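Local structure of TCP pilus virulence regulatory protein (4MLO) at residues I21-L25 and S257-V261; D29-W34 and S57-K63; D123-L127 and F147-F151. The protein activates transcription of virulence genes in Vibrio cholerae as an AraC-family regulator, probably by binding DNA under the control of a bound fatty acid. All blocks are in the same frame, centred on the assembly; numbering follows the deposited sequence. Where two conformers were deposited one is given.

From the N terminus the chain enters strand 19-26, whose segment 21-25 is met much later by residues 257-261, at and just after the end of helix 248-259, closing contact 1. This is the widest loop, joining the cupin-like domain to the AraC-type DNA-binding part, and the other two contacts lie within it. Next, strand 31-35 pairs with strand 57-61 to close contact 2 round a loop that contains strands 40-44 and 49-53 of the second sheet; contact 3 then follows in series, folding helix 141-159 against helix 121-131. Contacts 2 and 3 touch, I58 and M32 meeting I124, L127 and F151, so the helices cover one sheet face. Contacts 1 and 2 share palmitoleic acid.

Contact 1. Residues I21-L25 and S257-V261; sequences IFNNL and STMNV. With PAM (palmitoleic acid), chain E.
The backbones of F22 and N23 meet T258, and the F22 ring meets M259, where the cupin-like domain touches the AraC-type helix-turn-helix region, the edge strand 19-26 lying against the C-terminal end of helix 248-259. One direct hydrogen bond joins them: N23 N gives its proton to T258 O at 2.9 Å, nearly straight at the hydrogen (162°), with the donor tilted from the carbonyl plane. The same oxygen also takes a CA-H...O contact from F22 CA, and T258 CA returns one to N23 O. Carbonyls near a helix end commonly lack the usual intrahelical partner, which suits T258 O to a strand. N260, with positive phi, turns the chain out of the helix, a conformation asparagine tolerates well.

Ordered waters extend the polar seam. One accepts from I21 N and donates to M259 O; another water donates to both N24 O and T258 OG1, its oxygen 2.8 Å from each. T258 OG1 also bonds V254 O within its own helix, as a threonine hydroxyl often does, while its methyl CG2 rests near L25 CD1.

The apolar part faces the fatty acid. The bend of M259 at chi2 brings SD to the edge of the F22 ring in a Met-aromatic contact, 5.1 Å from the ring centroid, and to L25 CD1 at 3.9 Å; chi3 turns CE to F22 CE1 and toward lipid C16. A flexible, polarisable thioether suits a place between an aromatic edge and a branched methyl. With F22 CG anti to its carbonyl carbon (chi1 -56°), the ring reaches the lipid tail, while L25 turns its other methyl to the early chain carbons. From the helix side, V261 CG2 approaches the terminal methyl C16 of palmitoleic acid at 3.9 Å.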
loop_
_atom_site.group_PDB
_atom_site.type_symbol
_atom_site.label_atom_id
_atom_site.label_comp_id
_atom_site.label_asym_id
_atom_site.label_seq_id
_atom_site.Cartn_x
_atom_site.Cartn_y
_atom_site.Cartn_z
ATOM N N ILE A 21 9.567 -8.405 6.618
ATOM C CA ILE A 21 9.908 -7.138 7.250
ATOM C C ILE A 21 10.025 -6.076 6.176
ATOM O O ILE A 21 10.808 -6.217 5.232
ATOM C CB ILE A 21 11.233 -7.205 8.030
ATOM C CG1 ILE A 21 11.197 -8.312 9.049
ATOM C CG2 ILE A 21 11.523 -5.861 8.687
ATOM C CD1 ILE A 21 12.581 -8.577 9.628
ATOM N N PHE A 22 9.268 -4.986 6.355
ATOM C CA PHE A 22 9.235 -3.875 5.424
ATOM C C PHE A 22 9.765 -2.626 6.106
ATOM O O PHE A 22 9.343 -2.307 7.233
ATOM C CB PHE A 22 7.822 -3.640 4.930
ATOM C CG PHE A 22 7.218 -4.842 4.315
ATOM C CD1 PHE A 22 7.594 -5.238 3.050
ATOM C CD2 PHE A 22 6.365 -5.649 5.046
ATOM C CE1 PHE A 22 7.066 -6.377 2.484
ATOM C CE2 PHE A 22 5.841 -6.792 4.481
ATOM C CZ PHE A 22 6.188 -7.150 3.202
ATOM N N ASN A 23 10.640 -1.908 5.398
ATOM C CA ASN A 23 11.276 -0.690 5.885
ATOM C C ASN A 23 11.142 0.390 4.830
ATOM O O ASN A 23 11.717 0.271 3.753
ATOM C CB ASN A 23 12.755 -0.905 6.204
ATOM C CG ASN A 23 13.411 0.346 6.766
ATOM O OD1 ASN A 23 13.007 0.843 7.799
ATOM N ND2 ASN A 23 14.418 0.843 6.092
ATOM N N ASN A 24 10.407 1.465 5.145
ATOM C CA ASN A 24 10.234 2.555 4.206
ATOM C C ASN A 24 9.599 2.053 2.910
ATOM O O ASN A 24 9.955 2.470 1.809
ATOM C CB ASN A 24 11.552 3.281 3.955
ATOM C CG ASN A 24 11.953 4.166 5.153
ATOM O OD1 ASN A 24 11.134 4.427 6.047
ATOM N ND2 ASN A 24 13.210 4.586 5.174
ATOM N N LEU A 25 8.554 1.245 3.079
ATOM C CA LEU A 25 7.722 0.771 1.968
ATOM C C LEU A 25 6.682 1.846 1.638
ATOM O O LEU A 25 5.774 2.094 2.441
ATOM C CB LEU A 25 7.028 -0.540 2.332
ATOM C CG LEU A 25 6.150 -1.177 1.250
ATOM C CD1 LEU A 25 7.055 -1.668 0.112
ATOM C CD2 LEU A 25 5.219 -2.276 1.812
ATOM N N SER A 257 17.043 -3.454 1.495
ATOM C CA SER A 257 16.740 -2.680 2.701
ATOM C C SER A 257 15.233 -2.554 2.920
ATOM O O SER A 257 14.742 -2.606 4.049
ATOM C CB SER A 257 17.387 -1.299 2.575
ATOM O OG SER A 257 17.026 -0.403 3.623
ATOM N N THR A 258 14.473 -2.383 1.817
ATOM C CA THR A 258 13.043 -2.117 1.885
ATOM C C THR A 258 12.221 -3.385 2.120
ATOM O O THR A 258 11.287 -3.384 2.950
ATOM C CB THR A 258 12.612 -1.414 0.586
ATOM O OG1 THR A 258 13.396 -0.219 0.405
ATOM C CG2 THR A 258 11.125 -1.067 0.603
ATOM N N MET A 259 12.550 -4.458 1.400
ATOM C CA MET A 259 11.781 -5.687 1.386
ATOM C C MET A 259 12.421 -6.822 2.185
ATOM O O MET A 259 11.778 -7.861 2.375
ATOM C CB MET A 259 11.586 -6.132 -0.053
ATOM C CG MET A 259 10.924 -5.083 -0.943
ATOM S SD MET A 259 9.173 -4.877 -0.558
ATOM C CE MET A 259 8.420 -6.298 -1.238
ATOM N N ASN A 260 13.662 -6.644 2.638
ATOM C CA ASN A 260 14.444 -7.658 3.357
ATOM C C ASN A 260 14.665 -8.939 2.549
ATOM O O ASN A 260 14.930 -10.004 3.132
ATOM C CB ASN A 260 13.776 -7.979 4.684
ATOM C CG ASN A 260 14.744 -8.451 5.730
ATOM O OD1 ASN A 260 15.798 -7.820 6.007
ATOM N ND2 ASN A 260 14.374 -9.561 6.368
ATOM N N VAL A 261 14.562 -8.872 1.220
ATOM C CA VAL A 261 14.878 -9.967 0.307
ATOM C C VAL A 261 15.486 -9.357 -0.942
ATOM O O VAL A 261 15.353 -8.162 -1.194
ATOM C CB VAL A 261 13.653 -10.849 -0.068
ATOM C CG1 VAL A 261 13.008 -11.403 1.176
ATOM C CG2 VAL A 261 12.625 -10.058 -0.874
HETATM C C1 PAM E . 2.784 -5.774 -2.971
HETATM O O1 PAM E . 2.117 -6.773 -3.356
HETATM O O2 PAM E . 2.467 -4.609 -3.305
HETATM C C2 PAM E . 4.006 -5.960 -2.115
HETATM C C3 PAM E . 3.891 -5.210 -0.778
HETATM C C4 PAM E . 2.686 -5.731 0.001
HETATM C C5 PAM E . 2.549 -5.084 1.375
HETATM C C6 PAM E . 1.250 -5.511 2.057
HETATM C C7 PAM E . 1.184 -7.014 2.328
HETATM C C8 PAM E . 2.184 -7.423 3.396
HETATM C C9 PAM E . 2.194 -8.929 3.636
HETATM C C10 PAM E . 2.758 -9.812 2.803
HETATM C C11 PAM E . 3.416 -9.401 1.497
HETATM C C12 PAM E . 4.582 -10.306 1.098
HETATM C C13 PAM E . 5.375 -9.596 -0.002
HETATM C C14 PAM E . 6.789 -10.101 -0.208
HETATM C C15 PAM E . 7.628 -10.001 1.059
HETATM C C16 PAM E . 9.102 -9.907 0.754
HETATM O O HOH W 1 13.053 -4.527 5.626
HETATM O O HOH W 2 10.598 -9.713 4.249
HETATM O O HOH W 3 14.802 0.892 3.093
HETATM O O HOH W 4 12.336 2.362 0.334
#

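Contact 2. Residues D29-W34 and S57-K63; sequences DYKMFW and SIILLKK. With PAM (palmitoleic acid), chain E.
The F33 ring lies between I59 and palmitoleic acid: I59 CB sits 3.7 Å from the ring centroid over one face in a CH-pi contact, and lipid C7 covers the opposite face, 3.5 Å from F33 CD1. L61 CD1 meets the ring edge and also touches the lipid. F33 CG stands between its backbone N and carbonyl carbon (chi1 71°), a rotamer that swings the ring over I59. Beta-branched isoleucine suits this place because it offers the flat ring a broad surface.

On the other sheet face, M32 CE packs on I58 CG2, and I58 CD1 packs against the W34 indole, 3.7 Å from W34 CE3, facing helix 121-131. Between these layers, strands 31-35 and 57-61 of the cupin-like sheet run antiparallel, the pairs K31-L61 and F33-I59 each making two backbone hydrogen bonds.

Outward, K63 CB centres over the Y30 ring, 3.5 Å from its centroid, while K63 NZ reaches a salt bridge with D88. K31 donates from NZ to lipid carboxylate O2 at 2.9 Å and also bonds T85 OG1. An ammonium here would favour the ionised carboxylate, matching a pocket with an apolar body and a polar, lysine-bearing end, where K230 and Y12 also bond the headgroup.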
loop_
_atom_site.group_PDB
_atom_site.type_symbol
_atom_site.label_atom_id
_atom_site.label_comp_id
_atom_site.label_asym_id
_atom_site.label_seq_id
_atom_site.Cartn_x
_atom_site.Cartn_y
_atom_site.Cartn_z
ATOM N N ASP A 29 -0.721 2.719 -4.000
ATOM C CA ASP A 29 -2.172 2.690 -4.136
ATOM C C ASP A 29 -2.751 2.057 -2.878
ATOM O O ASP A 29 -2.055 1.338 -2.169
ATOM C CB ASP A 29 -2.608 1.879 -5.359
ATOM C CG ASP A 29 -2.477 2.680 -6.637
ATOM O OD1 ASP A 29 -3.149 3.732 -6.744
ATOM O OD2 ASP A 29 -1.689 2.275 -7.502
ATOM N N TYR A 30 -4.024 2.325 -2.589
ATOM C CA TYR A 30 -4.657 1.759 -1.403
ATOM C C TYR A 30 -4.565 0.242 -1.437
ATOM O O TYR A 30 -4.749 -0.371 -2.489
ATOM C CB TYR A 30 -6.128 2.179 -1.302
ATOM C CG TYR A 30 -6.275 3.629 -1.032
ATOM C CD1 TYR A 30 -6.474 4.524 -2.068
ATOM C CD2 TYR A 30 -6.151 4.121 0.257
ATOM C CE1 TYR A 30 -6.568 5.911 -1.813
ATOM C CE2 TYR A 30 -6.261 5.488 0.525
ATOM C CZ TYR A 30 -6.465 6.362 -0.520
ATOM O OH TYR A 30 -6.553 7.706 -0.267
ATOM N N LYS A 31 -4.223 -0.361 -0.287
ATOM C CA LYS A 31 -4.039 -1.815 -0.202
ATOM C C LYS A 31 -4.812 -2.397 0.967
ATOM O O LYS A 31 -4.996 -1.760 2.001
ATOM C CB LYS A 31 -2.549 -2.205 -0.052
ATOM C CG LYS A 31 -1.792 -2.050 -1.352
ATOM C CD LYS A 31 -0.347 -2.401 -1.210
ATOM C CE LYS A 31 0.422 -1.937 -2.415
ATOM N NZ LYS A 31 0.203 -2.859 -3.548
ATOM N N MET A 32 -5.239 -3.648 0.801
ATOM C CA MET A 32 -5.866 -4.405 1.868
ATOM C C MET A 32 -5.224 -5.781 1.845
ATOM O O MET A 32 -4.941 -6.305 0.764
ATOM C CB MET A 32 -7.380 -4.506 1.677
ATOM C CG MET A 32 -8.076 -3.155 1.630
ATOM S SD MET A 32 -9.829 -3.239 1.101
ATOM C CE MET A 32 -10.543 -4.082 2.498
ATOM N N PHE A 33 -4.933 -6.345 3.017
ATOM C CA PHE A 33 -4.408 -7.706 3.010
ATOM C C PHE A 33 -4.885 -8.472 4.233
ATOM O O PHE A 33 -5.338 -7.898 5.225
ATOM C CB PHE A 33 -2.867 -7.746 2.893
ATOM C CG PHE A 33 -2.113 -7.301 4.116
ATOM C CD1 PHE A 33 -1.625 -6.004 4.208
ATOM C CD2 PHE A 33 -1.824 -8.194 5.150
ATOM C CE1 PHE A 33 -0.890 -5.595 5.311
ATOM C CE2 PHE A 33 -1.082 -7.792 6.261
ATOM C CZ PHE A 33 -0.617 -6.491 6.341
ATOM N N TRP A 34 -4.826 -9.800 4.115
ATOM C CA TRP A 34 -5.234 -10.701 5.188
ATOM C C TRP A 34 -4.694 -12.089 4.890
ATOM O O TRP A 34 -4.397 -12.430 3.743
ATOM C CB TRP A 34 -6.757 -10.750 5.346
ATOM C CG TRP A 34 -7.450 -11.341 4.174
ATOM C CD1 TRP A 34 -7.854 -12.635 4.035
ATOM C CD2 TRP A 34 -7.827 -10.672 2.961
ATOM N NE1 TRP A 34 -8.440 -12.815 2.804
ATOM C CE2 TRP A 34 -8.448 -11.624 2.134
ATOM C CE3 TRP A 34 -7.685 -9.362 2.489
ATOM C CZ2 TRP A 34 -8.939 -11.310 0.870
ATOM C CZ3 TRP A 34 -8.176 -9.054 1.232
ATOM C CH2 TRP A 34 -8.787 -10.031 0.435
ATOM N N SER A 57 -9.110 -10.958 9.924
ATOM C CA SER A 57 -8.513 -9.652 10.183
ATOM C C SER A 57 -8.069 -9.033 8.863
ATOM O O SER A 57 -7.194 -9.579 8.180
ATOM C CB SER A 57 -7.313 -9.791 11.122
ATOM O OG SER A 57 -7.625 -10.464 12.336
ATOM N N ILE A 58 -8.634 -7.877 8.519
ATOM C CA ILE A 58 -8.223 -7.133 7.335
ATOM C C ILE A 58 -7.320 -5.988 7.775
ATOM O O ILE A 58 -7.707 -5.186 8.644
ATOM C CB ILE A 58 -9.440 -6.573 6.571
ATOM C CG1 ILE A 58 -10.452 -7.662 6.242
ATOM C CG2 ILE A 58 -8.985 -5.854 5.285
ATOM C CD1 ILE A 58 -9.936 -8.753 5.352
ATOM N N ILE A 59 -6.153 -5.874 7.137
ATOM C CA ILE A 59 -5.247 -4.752 7.342
ATOM C C ILE A 59 -5.372 -3.838 6.133
ATOM O O ILE A 59 -5.273 -4.290 4.988
ATOM C CB ILE A 59 -3.790 -5.204 7.520
ATOM C CG1 ILE A 59 -3.702 -6.289 8.619
ATOM C CG2 ILE A 59 -2.918 -4.014 7.849
ATOM C CD1 ILE A 59 -4.092 -5.807 9.989
ATOM N N LEU A 60 -5.612 -2.562 6.388
ATOM C CA LEU A 60 -5.727 -1.570 5.337
ATOM C C LEU A 60 -4.517 -0.656 5.400
ATOM O O LEU A 60 -4.217 -0.106 6.463
ATOM C CB LEU A 60 -7.004 -0.758 5.509
ATOM C CG LEU A 60 -8.323 -1.530 5.393
ATOM C CD1 LEU A 60 -8.729 -2.148 6.746
ATOM C CD2 LEU A 60 -9.409 -0.653 4.844
ATOM N N LEU A 61 -3.906 -0.399 4.250
ATOM C CA LEU A 61 -2.739 0.481 4.173
ATOM C C LEU A 61 -3.090 1.691 3.317
ATOM O O LEU A 61 -3.567 1.547 2.182
ATOM C CB LEU A 61 -1.511 -0.238 3.596
ATOM C CG LEU A 61 -1.061 -1.523 4.321
ATOM C CD1 LEU A 61 0.148 -2.103 3.618
ATOM C CD2 LEU A 61 -0.740 -1.232 5.772
ATOM N N LYS A 62 -2.848 2.884 3.859
ATOM C CA LYS A 62 -3.260 4.116 3.189
ATOM C C LYS A 62 -2.296 4.485 2.068
ATOM O O LYS A 62 -1.070 4.387 2.203
ATOM C CB LYS A 62 -3.342 5.262 4.195
ATOM C CG LYS A 62 -3.984 6.482 3.625
ATOM C CD LYS A 62 -3.798 7.674 4.521
ATOM C CE LYS A 62 -4.362 7.437 5.864
ATOM N NZ LYS A 62 -4.311 8.716 6.642
ATOM N N LYS A 63 -2.859 4.939 0.956
ATOM C CA LYS A 63 -2.055 5.411 -0.157
ATOM C C LYS A 63 -1.176 6.562 0.295
ATOM O O LYS A 63 -1.599 7.410 1.089
ATOM C CB LYS A 63 -2.963 5.871 -1.297
ATOM C CG LYS A 63 -2.210 6.223 -2.558
ATOM C CD LYS A 63 -3.120 6.804 -3.643
ATOM C CE LYS A 63 -2.299 7.127 -4.869
ATOM N NZ LYS A 63 -3.046 7.878 -5.916
HETATM C C1 PAM E . 2.784 -5.774 -2.971
HETATM O O1 PAM E . 2.117 -6.773 -3.356
HETATM O O2 PAM E . 2.467 -4.609 -3.305
HETATM C C2 PAM E . 4.006 -5.960 -2.115
HETATM C C3 PAM E . 3.891 -5.210 -0.778
HETATM C C4 PAM E . 2.686 -5.731 0.001
HETATM C C5 PAM E . 2.549 -5.084 1.375
HETATM C C6 PAM E . 1.250 -5.511 2.057
HETATM C C7 PAM E . 1.184 -7.014 2.328
HETATM C C8 PAM E . 2.184 -7.423 3.396
HETATM C C9 PAM E . 2.194 -8.929 3.636
HETATM C C10 PAM E . 2.758 -9.812 2.803
HETATM C C11 PAM E . 3.416 -9.401 1.497
HETATM C C12 PAM E . 4.582 -10.306 1.098
HETATM C C13 PAM E . 5.375 -9.596 -0.002
HETATM C C14 PAM E . 6.789 -10.101 -0.208
HETATM C C15 PAM E . 7.628 -10.001 1.059
HETATM C C16 PAM E . 9.102 -9.907 0.754
HETATM O O HOH W 5 -1.361 5.815 -8.021
HETATM O O HOH W 6 -3.705 8.948 0.744
#

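Contact 3. Residues D123-L127 and F147-F151; sequences DIAVL and FFSGF
Segments 123-127 and 147-151, from helices 121-131 and 141-159, have axes 12.2 Å apart at 130° between their N-to-C directions, so large side chains must span the distance. The pair belongs to the helical layer that covers one face of the cupin-like sheet, and three phenylalanines supply about half of the buried surface. F147 points across with CG anti to its backbone N (chi1 179°); V126 comes from the opposite direction and lays CG1 over the ring centre, 3.8 Å from the centroid, in a CH-pi contact. Compact, beta-branched valine suits a flat ring face.

L127 serves three rings. Its CD2 lies at the F147 edge and 3.9 Å from F148 CZ, while CD1 comes more loosely to F151 CE1. Flexible leucine can fan its methyls among such neighbours, and L127 also packs on M32 and W34 of strand 31-35.

At the outer margin D123 bridges polar and aromatic surroundings. Its OD1 forms a salt bridge with K154, one turn further along from F151 on the partner helix, which ties the two helices by charge as well as by packing. The carboxylate plane stands 88° to the F147 ring, and D123 OD2 comes within 3.4 Å of F147 CE1.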
loop_
_atom_site.group_PDB
_atom_site.type_symbol
_atom_site.label_atom_id
_atom_site.label_comp_id
_atom_site.label_asym_id
_atom_site.label_seq_id
_atom_site.Cartn_x
_atom_site.Cartn_y
_atom_site.Cartn_z
ATOM N N ASP A 123 -18.568 -10.200 4.906
ATOM C CA ASP A 123 -17.544 -9.295 4.379
ATOM C C ASP A 123 -16.306 -10.053 3.905
ATOM O O ASP A 123 -15.746 -9.738 2.845
ATOM C CB ASP A 123 -17.147 -8.258 5.439
ATOM C CG ASP A 123 -18.166 -7.127 5.588
ATOM O OD1 ASP A 123 -18.064 -6.374 6.585
ATOM O OD2 ASP A 123 -19.076 -6.997 4.736
ATOM N N ILE A 124 -15.833 -11.027 4.685
ATOM C CA ILE A 124 -14.623 -11.736 4.270
ATOM C C ILE A 124 -14.922 -12.582 3.038
ATOM O O ILE A 124 -14.040 -12.819 2.199
ATOM C CB ILE A 124 -14.051 -12.558 5.448
ATOM C CG1 ILE A 124 -12.599 -12.970 5.181
ATOM C CG2 ILE A 124 -14.889 -13.792 5.739
ATOM C CD1 ILE A 124 -11.629 -11.808 5.118
ATOM N N ALA A 125 -16.177 -12.998 2.871
ATOM C CA ALA A 125 -16.545 -13.750 1.679
ATOM C C ALA A 125 -16.414 -12.896 0.425
ATOM O O ALA A 125 -15.905 -13.368 -0.600
ATOM C CB ALA A 125 -17.970 -14.287 1.821
ATOM N N VAL A 126 -16.856 -11.635 0.481
ATOM C CA VAL A 126 -16.786 -10.782 -0.703
ATOM C C VAL A 126 -15.331 -10.495 -1.063
ATOM O O VAL A 126 -14.938 -10.580 -2.232
ATOM C CB VAL A 126 -17.585 -9.482 -0.483
ATOM C CG1 VAL A 126 -17.323 -8.487 -1.608
ATOM C CG2 VAL A 126 -19.088 -9.799 -0.362
ATOM N N LEU A 127 -14.518 -10.145 -0.063
ATOM C CA LEU A 127 -13.115 -9.842 -0.305
ATOM C C LEU A 127 -12.385 -11.051 -0.884
ATOM O O LEU A 127 -11.665 -10.927 -1.872
ATOM C CB LEU A 127 -12.471 -9.382 0.997
ATOM C CG LEU A 127 -12.933 -8.014 1.504
ATOM C CD1 LEU A 127 -12.443 -7.804 2.919
ATOM C CD2 LEU A 127 -12.446 -6.881 0.584
ATOM N N PHE A 147 -20.264 -1.670 -1.517
ATOM C CA PHE A 147 -19.540 -2.491 -0.542
ATOM C C PHE A 147 -18.303 -1.766 -0.012
ATOM O O PHE A 147 -18.111 -1.643 1.210
ATOM C CB PHE A 147 -19.141 -3.823 -1.167
ATOM C CG PHE A 147 -18.369 -4.708 -0.233
ATOM C CD1 PHE A 147 -19.031 -5.562 0.620
ATOM C CD2 PHE A 147 -16.993 -4.652 -0.172
ATOM C CE1 PHE A 147 -18.335 -6.366 1.494
ATOM C CE2 PHE A 147 -16.299 -5.449 0.702
ATOM C CZ PHE A 147 -16.983 -6.306 1.537
ATOM N N PHE A 148 -17.465 -1.250 -0.917
ATOM C CA PHE A 148 -16.195 -0.654 -0.510
ATOM C C PHE A 148 -16.364 0.729 0.116
ATOM O O PHE A 148 -15.632 1.061 1.055
ATOM C CB PHE A 148 -15.240 -0.613 -1.692
ATOM C CG PHE A 148 -14.529 -1.909 -1.913
ATOM C CD1 PHE A 148 -13.394 -2.213 -1.176
ATOM C CD2 PHE A 148 -15.014 -2.839 -2.817
ATOM C CE1 PHE A 148 -12.718 -3.428 -1.373
ATOM C CE2 PHE A 148 -14.349 -4.062 -3.015
ATOM C CZ PHE A 148 -13.209 -4.353 -2.295
ATOM N N SER A 149 -17.319 1.549 -0.344
ATOM C CA SER A 149 -17.563 2.793 0.374
ATOM C C SER A 149 -18.066 2.517 1.790
ATOM O O SER A 149 -17.630 3.168 2.745
ATOM C CB SER A 149 -18.540 3.692 -0.404
ATOM O OG SER A 149 -19.760 3.038 -0.658
ATOM N N GLY A 150 -18.971 1.550 1.958
ATOM C CA GLY A 150 -19.454 1.241 3.295
ATOM C C GLY A 150 -18.370 0.636 4.175
ATOM O O GLY A 150 -18.295 0.920 5.374
ATOM N N PHE A 151 -17.510 -0.195 3.586
ATOM C CA PHE A 151 -16.412 -0.811 4.337
ATOM C C PHE A 151 -15.436 0.251 4.836
ATOM O O PHE A 151 -15.101 0.305 6.026
ATOM C CB PHE A 151 -15.696 -1.835 3.454
ATOM C CG PHE A 151 -14.785 -2.771 4.217
ATOM C CD1 PHE A 151 -15.245 -3.989 4.662
ATOM C CD2 PHE A 151 -13.491 -2.415 4.511
ATOM C CE1 PHE A 151 -14.409 -4.838 5.373
ATOM C CE2 PHE A 151 -12.671 -3.254 5.222
ATOM C CZ PHE A 151 -13.137 -4.458 5.650
#